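Local coordinates for iron uptake protein A2 (Synechocystis sp., PDB 2VOZ) that binds ferric iron in the periplasm and probably passes it to an ABC transporter for import into the cell, at residues B[41-44]-B[45-49]; B[225-228]-B[229-233]; B[237-240]-B[241-244]. One frame throughout, in Å; residues are numbered along the deposited sequence.

Contact 1: B[41-44]-B[45-49]; sequences SRHY and NTDDA
R42 grips D47 side-on. Its NE reaches D47 OD2 at 2.8 Å, while R42 NH2 reaches D47 OD1, also at 2.8 Å. Each carboxylate oxygen uses its syn lone pair. The guanidinium and carboxylate planes are only 22° apart, so this two-bond salt bridge holds the carboxylate against rotation. R42 NH2 also bonds to the backbone O of F294. A water links the backbone O of R42 to D47 OD2.

H43 NE2 donates to D48 OD1 at 2.7 Å, in the ring plane and nearly straight (165°). The donor comes from the syn side, out of the carboxylate plane. The ring gets there with CG anti to the backbone N (chi1 -176°).

Y44 N sends a weak bond of 3.3 Å to D47 OD2, which thus meets R42, Y44 and the water. The Y44 ring turns its edge to the guanidinium of R42, with CD2 3.5 Å above the centre of one face.

H43 and Y44 bind ferric iron; this apo model holds no metal. This turn between strand 35-40 and helix 48-54 lies in the ferric site, D48 holding the H43 ring and D47 the Y44 backbone, consistent with a second shell.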
loop_
_atom_site.group_PDB
_atom_site.type_symbol
_atom_site.label_atom_id
_atom_site.label_comp_id
_atom_site.label_asym_id
_atom_site.label_seq_id
_atom_site.Cartn_x
_atom_site.Cartn_y
_atom_site.Cartn_z
ATOM N N SER B 41 -4.404 -14.072 -10.742
ATOM C CA SER B 41 -5.398 -13.007 -10.625
ATOM C C SER B 41 -5.808 -12.788 -9.177
ATOM O O SER B 41 -6.709 -11.977 -8.891
ATOM C CB SER B 41 -6.640 -13.318 -11.467
ATOM O OG SER B 41 -7.279 -14.489 -11.016
ATOM N N ARG B 42 -5.156 -13.531 -8.289
ATOM C CA ARG B 42 -5.382 -13.407 -6.854
ATOM C C ARG B 42 -4.140 -12.887 -6.152
ATOM O O ARG B 42 -3.048 -13.465 -6.267
ATOM C CB ARG B 42 -5.742 -14.777 -6.258
ATOM C CG ARG B 42 -5.720 -14.774 -4.723
ATOM C CD ARG B 42 -4.882 -15.900 -4.163
ATOM N NE ARG B 42 -4.466 -15.626 -2.788
ATOM C CZ ARG B 42 -5.164 -15.993 -1.712
ATOM N NH1 ARG B 42 -6.332 -16.636 -1.855
ATOM N NH2 ARG B 42 -4.691 -15.725 -0.497
ATOM N N HIS B 43 -4.293 -11.836 -5.367
ATOM C CA HIS B 43 -3.184 -11.515 -4.480
ATOM C C HIS B 43 -3.680 -10.773 -3.281
ATOM O O HIS B 43 -4.411 -9.816 -3.386
ATOM C CB HIS B 43 -2.150 -10.649 -5.171
ATOM C CG HIS B 43 -0.940 -10.379 -4.322
ATOM N ND1 HIS B 43 -0.842 -9.276 -3.500
ATOM C CD2 HIS B 43 0.205 -11.079 -4.155
ATOM C CE1 HIS B 43 0.325 -9.302 -2.879
ATOM N NE2 HIS B 43 0.979 -10.386 -3.259
ATOM N N TYR B 44 -3.283 -11.275 -2.138
ATOM C CA TYR B 44 -3.489 -10.559 -0.934
ATOM C C TYR B 44 -2.088 -10.305 -0.428
ATOM O O TYR B 44 -1.250 -11.235 -0.411
ATOM C CB TYR B 44 -4.413 -11.382 -0.058
ATOM C CG TYR B 44 -5.767 -11.468 -0.765
ATOM C CD1 TYR B 44 -6.725 -10.464 -0.603
ATOM C CD2 TYR B 44 -6.054 -12.503 -1.655
ATOM C CE1 TYR B 44 -7.959 -10.517 -1.282
ATOM C CE2 TYR B 44 -7.267 -12.556 -2.319
ATOM C CZ TYR B 44 -8.210 -11.574 -2.121
ATOM O OH TYR B 44 -9.412 -11.656 -2.802
ATOM N N ASN B 45 -1.803 -9.014 -0.182
ATOM C CA ASN B 45 -0.570 -8.560 0.503
ATOM C C ASN B 45 -0.140 -9.649 1.425
ATOM O O ASN B 45 1.045 -10.003 1.613
ATOM C CB ASN B 45 -0.879 -7.312 1.348
ATOM C CG ASN B 45 -0.579 -6.056 0.612
ATOM O OD1 ASN B 45 -0.041 -6.095 -0.514
ATOM N ND2 ASN B 45 -0.912 -4.908 1.224
ATOM N N THR B 46 -1.156 -10.256 1.986
ATOM C CA THR B 46 -0.864 -11.299 2.924
ATOM C C THR B 46 -0.130 -12.530 2.375
ATOM O O THR B 46 0.480 -13.190 3.165
ATOM C CB THR B 46 -2.124 -11.642 3.817
ATOM O OG1 THR B 46 -3.220 -12.080 3.020
ATOM C CG2 THR B 46 -2.553 -10.441 4.689
ATOM N N ASP B 47 -0.109 -12.790 1.042
ATOM C CA ASP B 47 0.567 -13.960 0.377
ATOM C C ASP B 47 2.104 -13.892 0.165
ATOM O O ASP B 47 2.777 -14.911 -0.071
ATOM C CB ASP B 47 0.029 -14.118 -1.065
ATOM C CG ASP B 47 -1.417 -14.501 -1.137
ATOM O OD1 ASP B 47 -1.967 -14.989 -0.140
ATOM O OD2 ASP B 47 -2.007 -14.327 -2.237
ATOM N N ASP B 48 2.682 -12.705 0.210
ATOM C CA ASP B 48 4.134 -12.651 -0.108
ATOM C C ASP B 48 5.036 -13.498 0.800
ATOM O O ASP B 48 6.011 -14.053 0.323
ATOM C CB ASP B 48 4.641 -11.233 -0.156
ATOM C CG ASP B 48 3.769 -10.347 -1.014
ATOM O OD1 ASP B 48 3.382 -10.768 -2.147
ATOM O OD2 ASP B 48 3.474 -9.241 -0.517
ATOM N N ALA B 49 4.716 -13.590 2.088
ATOM C CA ALA B 49 5.526 -14.423 2.959
ATOM C C ALA B 49 5.267 -15.911 2.648
ATOM O O ALA B 49 6.153 -16.749 2.794
ATOM C CB ALA B 49 5.254 -14.119 4.435
HETATM O O HOH W 1 -0.930 -14.063 -4.807
#

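Contact 2: B[225-228]-B[229-233]; sequences YYYI and RLQKS
The guanidinium of R229 lies beside the rings of Y225 and Y226. Y226 meets one face of it with a ring edge: its CE1 is 3.6 Å from R229 NH2, and the two planes are 70° apart. Y225 also offers an edge, with CD1 3.7 Å from R229 NH1. R229 NH1 bonds to N298 OD1.

Y225 CE1 lies over one face of the Y226 ring, toward its rim, and the Y225 and Y226 OH atoms are 3.0 Å apart. Y225 CG stands between its backbone N and carbonyl carbon (chi1 53°), which swings the ring alongside Y226.

One turn on, Q231 OE1 meets the ring edge of Y227, 3.2 Å from CD2, and lies 3.3 Å from I228 CD1. H316 NE2 bonds to the same OE1. With an alanine at Q231, H316 is likely to lose this mate and a gap to open beside Y227 and I228. Y227 OH is held by V245 O.

Helical i to i+4 bonds, such as Q231 N to Y227 O at 3.0 Å, place these side chains. Y226 OH continues to Y169 OH. Y225, Y226 and Y169 bind iron, absent here, so helix 224-232 carries a tyrosine pair of the ferric site.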
loop_
_atom_site.group_PDB
_atom_site.type_symbol
_atom_site.label_atom_id
_atom_site.label_comp_id
_atom_site.label_asym_id
_atom_site.label_seq_id
_atom_site.Cartn_x
_atom_site.Cartn_y
_atom_site.Cartn_z
ATOM N N TYR B 225 -17.488 -15.206 1.667
ATOM C CA TYR B 225 -16.427 -14.338 2.225
ATOM C C TYR B 225 -16.783 -12.850 2.250
ATOM O O TYR B 225 -16.200 -12.097 3.013
ATOM C CB TYR B 225 -15.100 -14.544 1.484
ATOM C CG TYR B 225 -15.222 -14.405 0.001
ATOM C CD1 TYR B 225 -15.025 -13.172 -0.636
ATOM C CD2 TYR B 225 -15.539 -15.505 -0.784
ATOM C CE1 TYR B 225 -15.168 -13.058 -2.019
ATOM C CE2 TYR B 225 -15.649 -15.393 -2.172
ATOM C CZ TYR B 225 -15.487 -14.168 -2.774
ATOM O OH TYR B 225 -15.607 -14.052 -4.152
ATOM N N TYR B 226 -17.714 -12.408 1.407
ATOM C CA TYR B 226 -18.114 -11.013 1.449
ATOM C C TYR B 226 -18.748 -10.637 2.762
ATOM O O TYR B 226 -18.565 -9.511 3.233
ATOM C CB TYR B 226 -19.084 -10.692 0.312
ATOM C CG TYR B 226 -18.419 -10.832 -1.017
ATOM C CD1 TYR B 226 -17.383 -9.955 -1.393
ATOM C CD2 TYR B 226 -18.818 -11.836 -1.899
ATOM C CE1 TYR B 226 -16.744 -10.098 -2.625
ATOM C CE2 TYR B 226 -18.183 -11.980 -3.136
ATOM C CZ TYR B 226 -17.166 -11.103 -3.488
ATOM O OH TYR B 226 -16.524 -11.269 -4.705
ATOM N N TYR B 227 -19.502 -11.560 3.356
ATOM C CA TYR B 227 -20.100 -11.258 4.643
ATOM C C TYR B 227 -19.052 -11.227 5.765
ATOM O O TYR B 227 -19.127 -10.390 6.672
ATOM C CB TYR B 227 -21.202 -12.258 4.925
ATOM C CG TYR B 227 -22.060 -11.937 6.138
ATOM C CD1 TYR B 227 -23.201 -11.128 6.028
ATOM C CD2 TYR B 227 -21.731 -12.439 7.381
ATOM C CE1 TYR B 227 -24.000 -10.849 7.136
ATOM C CE2 TYR B 227 -22.524 -12.169 8.498
ATOM C CZ TYR B 227 -23.659 -11.383 8.369
ATOM O OH TYR B 227 -24.405 -11.137 9.507
ATOM N N ILE B 228 -18.067 -12.112 5.658
ATOM C CA ILE B 228 -16.971 -12.134 6.644
ATOM C C ILE B 228 -16.249 -10.796 6.622
ATOM O O ILE B 228 -15.902 -10.265 7.685
ATOM C CB ILE B 228 -16.025 -13.350 6.451
ATOM C CG1 ILE B 228 -16.809 -14.664 6.269
ATOM C CG2 ILE B 228 -15.031 -13.423 7.637
ATOM C CD1 ILE B 228 -17.795 -14.973 7.443
ATOM N N ARG B 229 -16.056 -10.203 5.432
ATOM C CA ARG B 229 -15.425 -8.870 5.350
ATOM C C ARG B 229 -16.191 -7.863 6.148
ATOM O O ARG B 229 -15.603 -7.099 6.876
ATOM C CB ARG B 229 -15.383 -8.324 3.924
ATOM C CG ARG B 229 -14.433 -9.034 3.073
ATOM C CD ARG B 229 -14.401 -8.405 1.687
ATOM N NE ARG B 229 -13.736 -9.324 0.778
ATOM C CZ ARG B 229 -13.660 -9.139 -0.535
ATOM N NH1 ARG B 229 -13.056 -10.055 -1.272
ATOM N NH2 ARG B 229 -14.163 -8.030 -1.096
ATOM N N LEU B 230 -17.512 -7.857 5.972
ATOM C CA LEU B 230 -18.378 -6.889 6.660
ATOM C C LEU B 230 -18.289 -7.087 8.184
ATOM O O LEU B 230 -18.144 -6.105 8.907
ATOM C CB LEU B 230 -19.830 -7.025 6.193
ATOM C CG LEU B 230 -20.043 -6.583 4.738
ATOM C CD1 LEU B 230 -21.514 -6.877 4.331
ATOM C CD2 LEU B 230 -19.731 -5.098 4.577
ATOM N N GLN B 231 -18.274 -8.351 8.645
ATOM C CA GLN B 231 -18.188 -8.653 10.079
ATOM C C GLN B 231 -16.878 -8.096 10.666
ATOM O O GLN B 231 -16.834 -7.593 11.804
ATOM C CB GLN B 231 -18.277 -10.159 10.303
ATOM C CG GLN B 231 -19.682 -10.743 10.079
ATOM C CD GLN B 231 -19.700 -12.197 10.443
ATOM O OE1 GLN B 231 -19.445 -13.063 9.594
ATOM N NE2 GLN B 231 -19.970 -12.487 11.724
ATOM N N LYS B 232 -15.810 -8.185 9.882
ATOM C CA LYS B 232 -14.495 -7.777 10.351
ATOM C C LYS B 232 -14.273 -6.245 10.244
ATOM O O LYS B 232 -13.324 -5.671 10.852
ATOM C CB LYS B 232 -13.447 -8.540 9.572
ATOM C CG LYS B 232 -13.326 -9.982 10.031
ATOM C CD LYS B 232 -12.243 -10.664 9.216
ATOM C CE LYS B 232 -12.030 -12.093 9.685
ATOM N NZ LYS B 232 -10.836 -12.625 8.998
ATOM N N SER B 233 -15.136 -5.587 9.488
ATOM C CA SER B 233 -14.942 -4.151 9.221
ATOM C C SER B 233 -15.060 -3.312 10.484
ATOM O O SER B 233 -15.916 -3.565 11.313
ATOM C CB SER B 233 -15.985 -3.670 8.209
ATOM O OG SER B 233 -15.865 -2.268 8.007
#

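Contact 3: B[237-240]-B[241-244]; sequences ADQE and VVEK
The E243 carboxylate has Q239 O over one face, 3.4 Å from E243 CD. A water spans the two side chains, donating to Q239 OE1 at 2.8 Å and to E243 OE2, also at 2.8 Å. The Q239 amide has V242 on one side of its plane, where CG2 comes 3.5 Å from OE1. V242 has two conformers, so this touch is doubtful. At its other end the amide is well held: NE2 bonds to the backbone O atoms of Q231 and S233. The E240 carboxylate has K244 alongside. K244 CE comes 3.5 Å from E240 OE1, off the carboxylate plane. The K244 chain bends at chi4 (-72°), and NZ stops 4.8 Å from E240 OE1. The opposite charges are near, but their charged atoms do not touch.

Helical backbone bonds run beneath these side chains. E243 N reaches Q239 O at 2.9 Å, and V242 N reaches D238 O at 3.2 Å. K244 N to E240 O is weak, and E243 N adds a weak bond to E240 O. D238 bonds to S233 OG and forms a salt bridge with R210.

V241 packs on L230, I209 and R210. Helix 236-244 is thus a short amphipathic surface helix, with valines against helices 205-213 and 224-232 and acidic and lysine side chains along another side.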
loop_
_atom_site.group_PDB
_atom_site.type_symbol
_atom_site.label_atom_id
_atom_site.label_comp_id
_atom_site.label_asym_id
_atom_site.label_seq_id
_atom_site.Cartn_x
_atom_site.Cartn_y
_atom_site.Cartn_z
ATOM N N ALA B 237 -21.109 1.474 9.641
ATOM C CA ALA B 237 -22.113 1.234 8.617
ATOM C C ALA B 237 -22.067 -0.220 8.138
ATOM O O ALA B 237 -23.111 -0.778 7.817
ATOM C CB ALA B 237 -21.959 2.198 7.439
ATOM N N ASP B 238 -20.866 -0.815 8.101
ATOM C CA ASP B 238 -20.722 -2.246 7.771
ATOM C C ASP B 238 -21.302 -3.134 8.869
ATOM O O ASP B 238 -21.939 -4.125 8.594
ATOM C CB ASP B 238 -19.248 -2.582 7.516
ATOM C CG ASP B 238 -18.731 -1.974 6.208
ATOM O OD1 ASP B 238 -19.565 -1.476 5.402
ATOM O OD2 ASP B 238 -17.500 -2.015 5.952
ATOM N N GLN B 239 -21.083 -2.747 10.131
ATOM C CA GLN B 239 -21.653 -3.506 11.247
ATOM C C GLN B 239 -23.189 -3.427 11.187
ATOM O O GLN B 239 -23.874 -4.373 11.563
ATOM C CB GLN B 239 -21.131 -2.906 12.546
ATOM C CG GLN B 239 -19.677 -3.186 12.758
ATOM C CD GLN B 239 -19.380 -4.677 12.688
ATOM O OE1 GLN B 239 -20.158 -5.495 13.173
ATOM N NE2 GLN B 239 -18.251 -5.027 12.051
ATOM N N GLU B 240 -23.721 -2.299 10.696
ATOM C CA GLU B 240 -25.174 -2.179 10.580
ATOM C C GLU B 240 -25.720 -3.203 9.611
ATOM O O GLU B 240 -26.787 -3.771 9.824
ATOM C CB GLU B 240 -25.634 -0.795 10.141
ATOM C CG GLU B 240 -27.135 -0.712 10.358
ATOM C CD GLU B 240 -27.688 0.673 10.121
ATOM O OE1 GLU B 240 -28.411 0.830 9.118
ATOM O OE2 GLU B 240 -27.378 1.578 10.935
ATOM N N VAL B 241 -24.996 -3.407 8.502
ATOM C CA VAL B 241 -25.408 -4.407 7.520
ATOM C C VAL B 241 -25.430 -5.813 8.157
ATOM O O VAL B 241 -26.367 -6.575 7.938
ATOM C CB VAL B 241 -24.471 -4.410 6.300
ATOM C CG1 VAL B 241 -24.861 -5.522 5.314
ATOM C CG2 VAL B 241 -24.476 -3.028 5.603
ATOM N N VAL B 242 -24.388 -6.142 8.930
ATOM C CA VAL B 242 -24.342 -7.488 9.518
ATOM C C VAL B 242 -25.412 -7.610 10.630
ATOM O O VAL B 242 -25.903 -8.705 10.875
ATOM C CB VAL B 242 -22.943 -7.928 9.951
ATOM C CG1 VAL B 242 -21.991 -7.899 8.752
ATOM C CG2 VAL B 242 -22.422 -7.061 11.085
ATOM N N GLU B 243 -25.841 -6.486 11.198
ATOM C CA GLU B 243 -26.934 -6.523 12.183
ATOM C C GLU B 243 -28.252 -6.768 11.528
ATOM O O GLU B 243 -29.164 -7.262 12.164
ATOM C CB GLU B 243 -26.992 -5.225 12.983
ATOM C CG GLU B 243 -26.031 -5.324 14.172
ATOM C CD GLU B 243 -25.449 -3.992 14.595
ATOM O OE1 GLU B 243 -25.993 -2.929 14.179
ATOM O OE2 GLU B 243 -24.429 -4.019 15.342
ATOM N N LYS B 244 -28.365 -6.389 10.267
ATOM C CA LYS B 244 -29.647 -6.396 9.561
ATOM C C LYS B 244 -29.841 -7.597 8.656
ATOM O O LYS B 244 -30.964 -7.925 8.269
ATOM C CB LYS B 244 -29.822 -5.113 8.762
ATOM C CG LYS B 244 -30.137 -3.926 9.672
ATOM C CD LYS B 244 -30.407 -2.669 8.869
ATOM C CE LYS B 244 -30.826 -1.536 9.808
ATOM N NZ LYS B 244 -32.202 -1.824 10.309
HETATM O O HOH W 2 -22.644 -5.950 14.464
#

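How the contacts relate
The contacts come in series along the chain. Contact 1 lies in the turn after strand 35-40, contact 2 on helix 224-232 and contact 3 on helix 236-244. The last two helices are consecutive, with contact centres about 10 Å apart. S233 O and Q239 NE2 join them by a probable hydrogen bond of 2.9 Å. Contacts 1 and 2 have centres about 18 Å apart and meet where Y44 OH lies 4.3 Å from R229 NH1. Contact 3 is about 15 Å from contact 1 at the nearest atoms. Contacts 1 and 2 supply iron-binding residues from far-apart parts of the sequence, as expected for the cleft of a periplasmic binding protein. Contact 3 backs the helix of contact 2.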